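Long-range contacts in UDP-glucose 4-epimerase (PDB 4WOK), which probably catalyses the interconversion of UDP-glucose and UDP-galactose, with bound NAD as its redox cofactor: residues V80-A85 with V122-S127; R101-G106 with R153-A158; S127-G132 with N149-T154. The protein carries 2 engineered substitutions. All blocks are in the same frame, centred on the assembly; numbering follows the deposited sequence. Where two conformers were deposited one is given.

Contact 1. Residues V80-A85 with V122-S127; sequences VIHFAA and VIFSSS. With NAD (nicotinamide-adenine-dinucleotide), chain B.
Val80, Ile81 and His82 lie beside Val122, Ile123 and Phe124 as adjacent parallel strands of the Rossmann-fold sheet, the two ends of a beta-alpha-beta crossover that runs through helix 96-116. Three backbone bonds join them: Ile123 N to Val80 O, His82 N to Ile123 O, and Ser125 N to His82 O. The last is the longest of the three, 3.1 Å from Ser125 N to His82 O, at the point where the two chains begin to spread.

On one face of the sheet the His82 and Phe124 side chains project side by side, each with CG anti to its own backbone N (chi1 179° and 178°). His82 CD2 reaches the rim of the Phe124 ring close to the plane of that ring, 3.5 Å from Phe124 CD1, with the two ring planes inclined at 52°. Thr107 of helix 96-116 bonds His82 NE2 and so fixes the rotation of the imidazole, while Ala158 and Leu162 of helix 150-169 pack on Phe124. On the other face Ile81 and Ile123 run alongside each other, Ile81 CG2 4.0 Å from Ile123 CB, and are covered by helices 22-33 and 236-251.

At the strand ends the chain opens into the cofactor pocket. Ser125 OG lies 3.4 Å from Phe83 CE1, but its polar partners are His243 and Tyr178. The Phe83 ring in turn meets NAD C4D at its edge. A water links His82 O to the nicotinamide ribose at 2.7 Å from NAD O3D; its oxygen sits 3.7 Å above the plane of the His82 ring, over the centre.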
loop_
_atom_site.group_PDB
_atom_site.type_symbol
_atom_site.label_atom_id
_atom_site.label_comp_id
_atom_site.label_asym_id
_atom_site.label_seq_id
_atom_site.Cartn_x
_atom_site.Cartn_y
_atom_site.Cartn_z
ATOM N N VAL A 80 4.924 -15.293 3.248
ATOM C CA VAL A 80 4.897 -14.616 1.957
ATOM C C VAL A 80 4.128 -13.303 2.128
ATOM O O VAL A 80 3.019 -13.301 2.651
ATOM C CB VAL A 80 4.233 -15.490 0.869
ATOM C CG1 VAL A 80 4.140 -14.744 -0.479
ATOM C CG2 VAL A 80 4.994 -16.798 0.710
ATOM N N ILE A 81 4.738 -12.190 1.726
ATOM C CA ILE A 81 4.051 -10.906 1.740
ATOM C C ILE A 81 3.778 -10.504 0.287
ATOM O O ILE A 81 4.698 -10.422 -0.526
ATOM C CB ILE A 81 4.864 -9.830 2.445
ATOM C CG1 ILE A 81 5.402 -10.367 3.784
ATOM C CG2 ILE A 81 3.997 -8.605 2.696
ATOM C CD1 ILE A 81 6.214 -9.343 4.545
ATOM N N HIS A 82 2.510 -10.263 -0.014
ATOM C CA HIS A 82 2.056 -10.105 -1.390
ATOM C C HIS A 82 1.754 -8.634 -1.670
ATOM O O HIS A 82 0.699 -8.129 -1.290
ATOM C CB HIS A 82 0.824 -10.979 -1.624
ATOM C CG HIS A 82 0.252 -10.869 -3.008
ATOM N ND1 HIS A 82 0.957 -10.329 -4.060
ATOM C CD2 HIS A 82 -0.945 -11.259 -3.506
ATOM C CE1 HIS A 82 0.205 -10.377 -5.155
ATOM N NE2 HIS A 82 -0.952 -10.925 -4.843
ATOM N N PHE A 83 2.699 -7.953 -2.314
ATOM C CA PHE A 83 2.525 -6.567 -2.768
ATOM C C PHE A 83 2.351 -6.453 -4.285
ATOM O O PHE A 83 2.246 -5.350 -4.816
ATOM C CB PHE A 83 3.740 -5.703 -2.419
ATOM C CG PHE A 83 3.991 -5.524 -0.946
ATOM C CD1 PHE A 83 3.215 -4.655 -0.197
ATOM C CD2 PHE A 83 5.050 -6.182 -0.326
ATOM C CE1 PHE A 83 3.477 -4.465 1.176
ATOM C CE2 PHE A 83 5.311 -5.994 1.028
ATOM C CZ PHE A 83 4.521 -5.136 1.773
ATOM N N ALA A 84 2.403 -7.580 -4.982
ATOM C CA ALA A 84 2.555 -7.562 -6.429
ATOM C C ALA A 84 1.211 -7.324 -7.104
ATOM O O ALA A 84 0.465 -8.245 -7.386
ATOM C CB ALA A 84 3.170 -8.868 -6.907
ATOM N N ALA A 85 0.876 -6.071 -7.381
ATOM C CA ALA A 85 -0.412 -5.822 -8.012
ATOM C C ALA A 85 -0.398 -4.584 -8.900
ATOM O O ALA A 85 0.533 -3.776 -8.839
ATOM C CB ALA A 85 -1.489 -5.691 -6.943
ATOM N N VAL A 122 0.433 -16.129 4.525
ATOM C CA VAL A 122 0.326 -15.079 3.499
ATOM C C VAL A 122 -0.149 -13.754 4.070
ATOM O O VAL A 122 -1.212 -13.666 4.682
ATOM C CB VAL A 122 -0.618 -15.504 2.357
ATOM C CG1 VAL A 122 -0.807 -14.360 1.345
ATOM C CG2 VAL A 122 -0.059 -16.751 1.670
ATOM N N ILE A 123 0.663 -12.722 3.873
ATOM C CA ILE A 123 0.296 -11.382 4.291
ATOM C C ILE A 123 -0.064 -10.608 3.027
ATOM O O ILE A 123 0.795 -10.367 2.192
ATOM C CB ILE A 123 1.433 -10.674 5.043
ATOM C CG1 ILE A 123 1.994 -11.565 6.170
ATOM C CG2 ILE A 123 0.974 -9.298 5.537
ATOM C CD1 ILE A 123 0.971 -11.986 7.161
ATOM N N PHE A 124 -1.330 -10.238 2.895
ATOM C CA PHE A 124 -1.869 -9.664 1.659
ATOM C C PHE A 124 -2.071 -8.160 1.783
ATOM O O PHE A 124 -2.782 -7.695 2.670
ATOM C CB PHE A 124 -3.201 -10.316 1.296
ATOM C CG PHE A 124 -3.828 -9.737 0.051
ATOM C CD1 PHE A 124 -3.201 -9.866 -1.181
ATOM C CD2 PHE A 124 -5.020 -9.035 0.117
ATOM C CE1 PHE A 124 -3.773 -9.306 -2.346
ATOM C CE2 PHE A 124 -5.600 -8.468 -1.037
ATOM C CZ PHE A 124 -4.974 -8.613 -2.266
ATOM N N SER A 125 -1.443 -7.394 0.895
ATOM C CA SER A 125 -1.610 -5.949 0.920
ATOM C C SER A 125 -2.878 -5.610 0.157
ATOM O O SER A 125 -2.925 -5.695 -1.064
ATOM C CB SER A 125 -0.390 -5.232 0.317
ATOM O OG SER A 125 0.075 -4.197 1.189
ATOM N N SER A 126 -3.918 -5.248 0.893
ATOM C CA SER A 126 -5.210 -4.965 0.302
ATOM C C SER A 126 -5.406 -3.459 0.249
ATOM O O SER A 126 -4.434 -2.713 0.281
ATOM C CB SER A 126 -6.322 -5.644 1.104
ATOM O OG SER A 126 -7.559 -5.588 0.412
ATOM N N SER A 127 -6.654 -3.010 0.195
ATOM C CA SER A 127 -6.953 -1.584 0.055
ATOM C C SER A 127 -8.269 -1.247 0.706
ATOM O O SER A 127 -9.183 -2.064 0.705
ATOM C CB SER A 127 -7.007 -1.180 -1.424
ATOM O OG SER A 127 -7.452 0.164 -1.550
HETATM P PA NAD B . 4.536 -0.433 -6.671
HETATM O O1A NAD B . 4.032 -0.585 -8.093
HETATM O O2A NAD B . 5.699 0.430 -6.279
HETATM O O5B NAD B . 5.052 -2.028 -6.233
HETATM C C5B NAD B . 4.389 -3.007 -7.003
HETATM C C4B NAD B . 5.457 -4.110 -7.222
HETATM O O4B NAD B . 4.845 -5.300 -7.738
HETATM C C3B NAD B . 6.374 -3.521 -8.300
HETATM O O3B NAD B . 7.701 -3.721 -7.879
HETATM C C2B NAD B . 6.020 -4.373 -9.544
HETATM O O2B NAD B . 7.114 -4.528 -10.359
HETATM C C1B NAD B . 5.625 -5.737 -8.869
HETATM N N9A NAD B . 4.665 -6.505 -9.685
HETATM C C8A NAD B . 3.452 -6.077 -10.268
HETATM N N7A NAD B . 2.818 -7.060 -10.916
HETATM C C5A NAD B . 3.657 -8.171 -10.751
HETATM C C6A NAD B . 3.551 -9.503 -11.206
HETATM N N6A NAD B . 2.475 -9.896 -11.967
HETATM N N1A NAD B . 4.518 -10.397 -10.891
HETATM C C2A NAD B . 5.577 -9.955 -10.139
HETATM N N3A NAD B . 5.815 -8.706 -9.643
HETATM C C4A NAD B . 4.806 -7.843 -9.977
HETATM O O3 NAD B . 3.125 -0.202 -5.935
HETATM P PN NAD B . 3.161 0.017 -4.334
HETATM O O1N NAD B . 4.392 -0.367 -3.564
HETATM O O2N NAD B . 2.366 1.260 -4.136
HETATM O O5D NAD B . 1.912 -0.972 -3.665
HETATM C C5D NAD B . 2.130 -2.283 -3.850
HETATM C C4D NAD B . 1.006 -2.992 -3.094
HETATM O O4D NAD B . 0.393 -2.037 -2.135
HETATM C C3D NAD B . -0.118 -3.365 -4.082
HETATM O O3D NAD B . -0.687 -4.531 -3.579
HETATM C C2D NAD B . -1.070 -2.176 -3.916
HETATM O O2D NAD B . -2.387 -2.454 -4.187
HETATM C C1D NAD B . -0.975 -2.056 -2.377
HETATM N N1N NAD B . -1.581 -0.693 -1.958
HETATM C C2N NAD B . -0.835 0.451 -2.233
HETATM C C3N NAD B . -1.374 1.709 -1.856
HETATM C C7N NAD B . -0.580 2.953 -2.150
HETATM O O7N NAD B . -1.006 4.060 -1.804
HETATM N N7N NAD B . 0.627 2.827 -2.810
HETATM C C4N NAD B . -2.625 1.761 -1.238
HETATM C C5N NAD B . -3.346 0.595 -0.981
HETATM C C6N NAD B . -2.811 -0.647 -1.352
HETATM O O HOH W 1 -1.073 -7.194 -3.544
#

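Contact 2. Residues R101-G106 with R153-A158; sequences RNNVGG and RTKLIA. With NAD (nicotinamide-adenine-dinucleotide), chain B.
The helices that bring Asn103 against Thr154 run almost parallel, their segment axes 8.7 Å apart at closest approach and inclined by 11°. They belong to helices 96-116 and 150-169, which pack together on the same face of the Rossmann sheet. Segment 101-106 contains a wider pi-type turn, closed by Gly106 N on Arg101 O.

Asn103 ND2 donates to Thr154 OG1 at 3.1 Å, with the acceptor 17° out of the amide plane; the same amide nitrogen also bonds Ser86 O. Thr154 keeps OG1 between its backbone N and carbonyl carbon (chi1 60°), which places the hydroxyl near the carbonyls of Pro150 and Tyr151 as well. Next to this polar pair Val104 crosses Ile157 at about a right angle, Val104 CG1 lying 3.8 Å from Ile157 CG2, while Val104 CG2 rests against Thr154 CB. A water ties the backbones together, 2.7 Å from Asn103 O and longer to Thr154 O.

Both helices also grip NAD. The amide of Asn102 pairs with the adenine through N6A and N7A, and Lys155, its chain bent at chi2, places NZ 2.9 Å from NAD O3D.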
loop_
_atom_site.group_PDB
_atom_site.type_symbol
_atom_site.label_atom_id
_atom_site.label_comp_id
_atom_site.label_asym_id
_atom_site.label_seq_id
_atom_site.Cartn_x
_atom_site.Cartn_y
_atom_site.Cartn_z
ATOM N N ARG A 101 -6.606 -9.578 -14.522
ATOM C CA ARG A 101 -5.515 -10.509 -14.829
ATOM C C ARG A 101 -4.436 -10.499 -13.737
ATOM O O ARG A 101 -4.087 -11.539 -13.186
ATOM C CB ARG A 101 -4.878 -10.184 -16.173
ATOM C CG ARG A 101 -3.583 -10.954 -16.448
ATOM C CD ARG A 101 -2.996 -10.613 -17.814
ATOM N NE ARG A 101 -1.745 -11.335 -18.076
ATOM C CZ ARG A 101 -1.691 -12.543 -18.627
ATOM N NH1 ARG A 101 -2.811 -13.167 -18.974
ATOM N NH2 ARG A 101 -0.518 -13.135 -18.839
ATOM N N ASN A 102 -3.904 -9.314 -13.438
ATOM C CA ASN A 102 -2.812 -9.192 -12.469
ATOM C C ASN A 102 -3.284 -9.460 -11.044
ATOM O O ASN A 102 -2.653 -10.204 -10.286
ATOM C CB ASN A 102 -2.178 -7.797 -12.553
ATOM C CG ASN A 102 -0.645 -7.822 -12.435
ATOM O OD1 ASN A 102 0.028 -8.722 -12.958
ATOM N ND2 ASN A 102 -0.089 -6.807 -11.765
ATOM N N ASN A 103 -4.402 -8.864 -10.667
ATOM C CA ASN A 103 -4.821 -8.914 -9.271
ATOM C C ASN A 103 -5.619 -10.147 -8.859
ATOM O O ASN A 103 -5.509 -10.602 -7.718
ATOM C CB ASN A 103 -5.631 -7.677 -8.944
ATOM C CG ASN A 103 -4.834 -6.404 -9.135
ATOM O OD1 ASN A 103 -3.685 -6.437 -9.601
ATOM N ND2 ASN A 103 -5.432 -5.271 -8.767
ATOM N N VAL A 104 -6.433 -10.682 -9.763
ATOM C CA VAL A 104 -7.173 -11.907 -9.459
ATOM C C VAL A 104 -6.400 -13.125 -9.971
ATOM O O VAL A 104 -6.051 -14.000 -9.192
ATOM C CB VAL A 104 -8.598 -11.884 -10.057
ATOM C CG1 VAL A 104 -9.360 -13.180 -9.711
ATOM C CG2 VAL A 104 -9.356 -10.657 -9.527
ATOM N N GLY A 105 -6.132 -13.181 -11.272
ATOM C CA GLY A 105 -5.308 -14.257 -11.813
ATOM C C GLY A 105 -3.936 -14.369 -11.147
ATOM O O GLY A 105 -3.493 -15.471 -10.795
ATOM N N GLY A 106 -3.253 -13.241 -10.974
ATOM C CA GLY A 106 -1.937 -13.248 -10.348
ATOM C C GLY A 106 -1.992 -13.735 -8.904
ATOM O O GLY A 106 -1.151 -14.520 -8.455
ATOM N N ARG A 153 -12.692 -3.697 -6.733
ATOM C CA ARG A 153 -13.334 -4.978 -7.002
ATOM C C ARG A 153 -12.336 -6.127 -6.926
ATOM O O ARG A 153 -12.574 -7.156 -6.302
ATOM C CB ARG A 153 -13.982 -4.948 -8.387
ATOM C CG ARG A 153 -14.973 -6.060 -8.667
ATOM C CD ARG A 153 -16.403 -5.567 -8.464
ATOM N NE ARG A 153 -16.983 -6.123 -7.250
ATOM C CZ ARG A 153 -17.999 -5.587 -6.587
ATOM N NH1 ARG A 153 -18.444 -6.185 -5.488
ATOM N NH2 ARG A 153 -18.562 -4.457 -7.014
ATOM N N THR A 154 -11.191 -5.953 -7.584
ATOM C CA THR A 154 -10.248 -7.059 -7.669
ATOM C C THR A 154 -9.527 -7.290 -6.337
ATOM O O THR A 154 -9.176 -8.424 -6.019
ATOM C CB THR A 154 -9.212 -6.843 -8.799
ATOM O OG1 THR A 154 -8.471 -5.643 -8.563
ATOM C CG2 THR A 154 -9.905 -6.766 -10.152
ATOM N N LYS A 155 -9.318 -6.234 -5.552
ATOM C CA LYS A 155 -8.750 -6.412 -4.200
ATOM C C LYS A 155 -9.720 -7.183 -3.293
ATOM O O LYS A 155 -9.311 -8.017 -2.495
ATOM C CB LYS A 155 -8.411 -5.049 -3.564
ATOM C CG LYS A 155 -7.224 -4.344 -4.216
ATOM C CD LYS A 155 -5.950 -5.165 -3.991
ATOM C CE LYS A 155 -4.698 -4.479 -4.543
ATOM N NZ LYS A 155 -3.474 -5.278 -4.137
ATOM N N LEU A 156 -11.008 -6.883 -3.412
ATOM C CA LEU A 156 -12.032 -7.598 -2.655
ATOM C C LEU A 156 -12.089 -9.079 -3.045
ATOM O O LEU A 156 -12.221 -9.957 -2.189
ATOM C CB LEU A 156 -13.398 -6.947 -2.880
ATOM C CG LEU A 156 -14.580 -7.564 -2.128
ATOM C CD1 LEU A 156 -14.306 -7.535 -0.631
ATOM C CD2 LEU A 156 -15.868 -6.812 -2.452
ATOM N N ILE A 157 -12.001 -9.348 -4.343
ATOM C CA ILE A 157 -12.007 -10.730 -4.836
ATOM C C ILE A 157 -10.827 -11.494 -4.245
ATOM O O ILE A 157 -10.986 -12.623 -3.789
ATOM C CB ILE A 157 -11.950 -10.787 -6.378
ATOM C CG1 ILE A 157 -13.245 -10.238 -6.982
ATOM C CG2 ILE A 157 -11.663 -12.221 -6.861
ATOM C CD1 ILE A 157 -13.138 -9.958 -8.482
ATOM N N ALA A 158 -9.652 -10.872 -4.219
ATOM C CA ALA A 158 -8.498 -11.518 -3.595
ATOM C C ALA A 158 -8.732 -11.799 -2.106
ATOM O O ALA A 158 -8.325 -12.840 -1.602
ATOM C CB ALA A 158 -7.249 -10.675 -3.773
HETATM P PA NAD B . 4.536 -0.433 -6.671
HETATM O O1A NAD B . 4.032 -0.585 -8.093
HETATM O O2A NAD B . 5.699 0.430 -6.279
HETATM O O5B NAD B . 5.052 -2.028 -6.233
HETATM C C5B NAD B . 4.389 -3.007 -7.003
HETATM C C4B NAD B . 5.457 -4.110 -7.222
HETATM O O4B NAD B . 4.845 -5.300 -7.738
HETATM C C3B NAD B . 6.374 -3.521 -8.300
HETATM O O3B NAD B . 7.701 -3.721 -7.879
HETATM C C2B NAD B . 6.020 -4.373 -9.544
HETATM O O2B NAD B . 7.114 -4.528 -10.359
HETATM C C1B NAD B . 5.625 -5.737 -8.869
HETATM N N9A NAD B . 4.665 -6.505 -9.685
HETATM C C8A NAD B . 3.452 -6.077 -10.268
HETATM N N7A NAD B . 2.818 -7.060 -10.916
HETATM C C5A NAD B . 3.657 -8.171 -10.751
HETATM C C6A NAD B . 3.551 -9.503 -11.206
HETATM N N6A NAD B . 2.475 -9.896 -11.967
HETATM N N1A NAD B . 4.518 -10.397 -10.891
HETATM C C2A NAD B . 5.577 -9.955 -10.139
HETATM N N3A NAD B . 5.815 -8.706 -9.643
HETATM C C4A NAD B . 4.806 -7.843 -9.977
HETATM O O3 NAD B . 3.125 -0.202 -5.935
HETATM P PN NAD B . 3.161 0.017 -4.334
HETATM O O1N NAD B . 4.392 -0.367 -3.564
HETATM O O2N NAD B . 2.366 1.260 -4.136
HETATM O O5D NAD B . 1.912 -0.972 -3.665
HETATM C C5D NAD B . 2.130 -2.283 -3.850
HETATM C C4D NAD B . 1.006 -2.992 -3.094
HETATM O O4D NAD B . 0.393 -2.037 -2.135
HETATM C C3D NAD B . -0.118 -3.365 -4.082
HETATM O O3D NAD B . -0.687 -4.531 -3.579
HETATM C C2D NAD B . -1.070 -2.176 -3.916
HETATM O O2D NAD B . -2.387 -2.454 -4.187
HETATM C C1D NAD B . -0.975 -2.056 -2.377
HETATM N N1N NAD B . -1.581 -0.693 -1.958
HETATM C C2N NAD B . -0.835 0.451 -2.233
HETATM C C3N NAD B . -1.374 1.709 -1.856
HETATM C C7N NAD B . -0.580 2.953 -2.150
HETATM O O7N NAD B . -1.006 4.060 -1.804
HETATM N N7N NAD B . 0.627 2.827 -2.810
HETATM C C4N NAD B . -2.625 1.761 -1.238
HETATM C C5N NAD B . -3.346 0.595 -0.981
HETATM C C6N NAD B . -2.811 -0.647 -1.352
HETATM O O HOH W 2 -6.007 -8.616 -5.913
#

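Contact 3. Residues S127-G132 with N149-T154; sequences SCATYG and NPYGRT. With NAD (nicotinamide-adenine-dinucleotide), chain B.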
loop_
_atom_site.group_PDB
_atom_site.type_symbol
_atom_site.label_atom_id
_atom_site.label_comp_id
_atom_site.label_asym_id
_atom_site.label_seq_id
_atom_site.Cartn_x
_atom_site.Cartn_y
_atom_site.Cartn_z
ATOM N N SER A 127 -6.654 -3.010 0.195
ATOM C CA SER A 127 -6.953 -1.584 0.055
ATOM C C SER A 127 -8.269 -1.247 0.706
ATOM O O SER A 127 -9.183 -2.064 0.705
ATOM C CB SER A 127 -7.007 -1.180 -1.424
ATOM O OG SER A 127 -7.452 0.164 -1.550
ATOM N N CYS A 128 -8.375 -0.042 1.250
ATOM C CA CYS A 128 -9.649 0.426 1.776
ATOM C C CYS A 128 -10.599 0.797 0.641
ATOM O O CYS A 128 -11.757 1.137 0.877
ATOM C CB CYS A 128 -9.447 1.617 2.710
ATOM S SG CYS A 128 -8.782 1.182 4.328
ATOM N N ALA A 129 -10.110 0.720 -0.596
ATOM C CA ALA A 129 -10.982 0.881 -1.757
ATOM C C ALA A 129 -12.039 -0.229 -1.819
ATOM O O ALA A 129 -13.047 -0.093 -2.513
ATOM C CB ALA A 129 -10.166 0.907 -3.045
ATOM N N THR A 130 -11.819 -1.324 -1.093
ATOM C CA THR A 130 -12.792 -2.412 -1.081
ATOM C C THR A 130 -14.128 -1.978 -0.459
ATOM O O THR A 130 -15.170 -2.555 -0.762
ATOM C CB THR A 130 -12.268 -3.642 -0.313
ATOM O OG1 THR A 130 -11.903 -3.250 1.013
ATOM C CG2 THR A 130 -11.055 -4.263 -1.019
ATOM N N TYR A 131 -14.095 -0.961 0.401
ATOM C CA TYR A 131 -15.307 -0.503 1.093
ATOM C C TYR A 131 -16.266 0.272 0.197
ATOM O O TYR A 131 -17.485 0.231 0.401
ATOM C CB TYR A 131 -14.947 0.378 2.294
ATOM C CG TYR A 131 -14.211 -0.347 3.387
ATOM C CD1 TYR A 131 -14.795 -1.418 4.050
ATOM C CD2 TYR A 131 -12.934 0.043 3.767
ATOM C CE1 TYR A 131 -14.125 -2.087 5.063
ATOM C CE2 TYR A 131 -12.254 -0.627 4.777
ATOM C CZ TYR A 131 -12.857 -1.690 5.418
ATOM O OH TYR A 131 -12.190 -2.355 6.420
ATOM N N GLY A 132 -15.719 0.989 -0.779
ATOM C CA GLY A 132 -16.512 1.907 -1.580
ATOM C C GLY A 132 -16.947 3.081 -0.716
ATOM O O GLY A 132 -16.189 3.533 0.145
ATOM N N ASN A 149 -15.049 0.634 -8.333
ATOM C CA ASN A 149 -14.175 0.519 -9.505
ATOM C C ASN A 149 -13.464 -0.838 -9.538
ATOM O O ASN A 149 -13.377 -1.531 -8.508
ATOM C CB ASN A 149 -13.155 1.664 -9.546
ATOM C CG ASN A 149 -12.322 1.757 -8.284
ATOM O OD1 ASN A 149 -11.664 0.797 -7.890
ATOM N ND2 ASN A 149 -12.325 2.933 -7.655
ATOM N N PRO A 150 -12.975 -1.238 -10.724
ATOM C CA PRO A 150 -12.385 -2.583 -10.826
ATOM C C PRO A 150 -11.190 -2.806 -9.896
ATOM O O PRO A 150 -10.981 -3.938 -9.441
ATOM C CB PRO A 150 -11.964 -2.660 -12.300
ATOM C CG PRO A 150 -13.037 -1.843 -13.002
ATOM C CD PRO A 150 -13.261 -0.664 -12.053
ATOM N N TYR A 151 -10.422 -1.760 -9.610
ATOM C CA TYR A 151 -9.316 -1.907 -8.674
ATOM C C TYR A 151 -9.820 -2.385 -7.314
ATOM O O TYR A 151 -9.354 -3.407 -6.813
ATOM C CB TYR A 151 -8.545 -0.601 -8.513
ATOM C CG TYR A 151 -7.536 -0.645 -7.380
ATOM C CD1 TYR A 151 -6.397 -1.443 -7.470
ATOM C CD2 TYR A 151 -7.720 0.109 -6.223
ATOM C CE1 TYR A 151 -5.473 -1.488 -6.442
ATOM C CE2 TYR A 151 -6.791 0.074 -5.188
ATOM C CZ TYR A 151 -5.672 -0.727 -5.308
ATOM O OH TYR A 151 -4.746 -0.782 -4.291
ATOM N N GLY A 152 -10.770 -1.650 -6.731
ATOM C CA GLY A 152 -11.398 -2.070 -5.488
ATOM C C GLY A 152 -12.031 -3.447 -5.609
ATOM O O GLY A 152 -11.915 -4.281 -4.717
ATOM N N ARG A 153 -12.692 -3.697 -6.733
ATOM C CA ARG A 153 -13.334 -4.978 -7.002
ATOM C C ARG A 153 -12.336 -6.127 -6.926
ATOM O O ARG A 153 -12.574 -7.156 -6.302
ATOM C CB ARG A 153 -13.982 -4.948 -8.387
ATOM C CG ARG A 153 -14.973 -6.060 -8.667
ATOM C CD ARG A 153 -16.403 -5.567 -8.464
ATOM N NE ARG A 153 -16.983 -6.123 -7.250
ATOM C CZ ARG A 153 -17.999 -5.587 -6.587
ATOM N NH1 ARG A 153 -18.444 -6.185 -5.488
ATOM N NH2 ARG A 153 -18.562 -4.457 -7.014
ATOM N N THR A 154 -11.191 -5.953 -7.584
ATOM C CA THR A 154 -10.248 -7.059 -7.669
ATOM C C THR A 154 -9.527 -7.290 -6.337
ATOM O O THR A 154 -9.176 -8.424 -6.019
ATOM C CB THR A 154 -9.212 -6.843 -8.799
ATOM O OG1 THR A 154 -8.471 -5.643 -8.563
ATOM C CG2 THR A 154 -9.905 -6.766 -10.152
HETATM P PA NAD B . 4.536 -0.433 -6.671
HETATM O O1A NAD B . 4.032 -0.585 -8.093
HETATM O O2A NAD B . 5.699 0.430 -6.279
HETATM O O5B NAD B . 5.052 -2.028 -6.233
HETATM C C5B NAD B . 4.389 -3.007 -7.003
HETATM C C4B NAD B . 5.457 -4.110 -7.222
HETATM O O4B NAD B . 4.845 -5.300 -7.738
HETATM C C3B NAD B . 6.374 -3.521 -8.300
HETATM O O3B NAD B . 7.701 -3.721 -7.879
HETATM C C2B NAD B . 6.020 -4.373 -9.544
HETATM O O2B NAD B . 7.114 -4.528 -10.359
HETATM C C1B NAD B . 5.625 -5.737 -8.869
HETATM N N9A NAD B . 4.665 -6.505 -9.685
HETATM C C8A NAD B . 3.452 -6.077 -10.268
HETATM N N7A NAD B . 2.818 -7.060 -10.916
HETATM C C5A NAD B . 3.657 -8.171 -10.751
HETATM C C6A NAD B . 3.551 -9.503 -11.206
HETATM N N6A NAD B . 2.475 -9.896 -11.967
HETATM N N1A NAD B . 4.518 -10.397 -10.891
HETATM C C2A NAD B . 5.577 -9.955 -10.139
HETATM N N3A NAD B . 5.815 -8.706 -9.643
HETATM C C4A NAD B . 4.806 -7.843 -9.977
HETATM O O3 NAD B . 3.125 -0.202 -5.935
HETATM P PN NAD B . 3.161 0.017 -4.334
HETATM O O1N NAD B . 4.392 -0.367 -3.564
HETATM O O2N NAD B . 2.366 1.260 -4.136
HETATM O O5D NAD B . 1.912 -0.972 -3.665
HETATM C C5D NAD B . 2.130 -2.283 -3.850
HETATM C C4D NAD B . 1.006 -2.992 -3.094
HETATM O O4D NAD B . 0.393 -2.037 -2.135
HETATM C C3D NAD B . -0.118 -3.365 -4.082
HETATM O O3D NAD B . -0.687 -4.531 -3.579
HETATM C C2D NAD B . -1.070 -2.176 -3.916
HETATM O O2D NAD B . -2.387 -2.454 -4.187
HETATM C C1D NAD B . -0.975 -2.056 -2.377
HETATM N N1N NAD B . -1.581 -0.693 -1.958
HETATM C C2N NAD B . -0.835 0.451 -2.233
HETATM C C3N NAD B . -1.374 1.709 -1.856
HETATM C C7N NAD B . -0.580 2.953 -2.150
HETATM O O7N NAD B . -1.006 4.060 -1.804
HETATM N N7N NAD B . 0.627 2.827 -2.810
HETATM C C4N NAD B . -2.625 1.761 -1.238
HETATM C C5N NAD B . -3.346 0.595 -0.981
HETATM C C6N NAD B . -2.811 -0.647 -1.352
#
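Ser127 and Ala129 approach the phenol of Tyr151 obliquely. Ser127 CB is 3.7 Å from Tyr151 OH, and Ser127 OG lies near Tyr151 CE2. The Ala129 methyl CB comes to 4.1 Å from the same Tyr151 CE2. With CG anti to the backbone N (chi1 170°), Tyr151 extends from the first turn of its helix past these two residues to the cofactor. There OH forms a 2.9 Å hydrogen bond with NAD O2D, which lies at the ring edge and in its plane. Val89 and Tyr99 also touch the Tyr151 side chain.

Tyr151 and Lys155 form the YxxxK motif of the short-chain dehydrogenase/reductase superfamily, and Ser127 matches the serine that accompanies this pair in related epimerases, so the contact probably builds part of the active site.

Ser127 is held in an ST turn: its OG accepts from Ala129 N at 2.9 Å. Its carbonyl O takes two donors, Thr130 N and Thr130 OG1. The second is possible because Thr130 holds OG1 between its backbone N and carbonyl carbon (chi1 56°); Gln145 also bonds this hydroxyl. The other branch, Thr130 CG2, lies 3.8 Å from Gly152 O.

No hydrogen bond joins the two segments. Their backbones meet with Thr130 CA 4.6 Å from Gly152 CA, and the lack of a side chain on Gly152 lets Ala129 O sit close to it. The helix begins here with Asn149 as N-cap, its OD1 accepting from Gly152 N at 2.9 Å in an almost linear bond (177°).

In the fold
All three contacts touch NAD. Contact 1 lies nearest the centre of the chain, with every touching residue buried, and is held by backbone bonds between strands. Contacts 2 and 3 lie farther out and include partly exposed residues, Val104 and Ile157 in one, Ala129 in the other; contact 2 relies on side chains and a bridging water, contact 3 on a close backbone approach at a glycine plus one aromatic side chain. Strand 121-125 leads through Ser127, shared by contacts 1 and 3, toward helix 150-169, which serves contacts 2 and 3. Contacts 1 and 2 meet where Lys155 NZ probably hydrogen-bonds Ser125 O; Thr130 CG2 of contact 3 packs against Lys155 and Leu156 of contact 2.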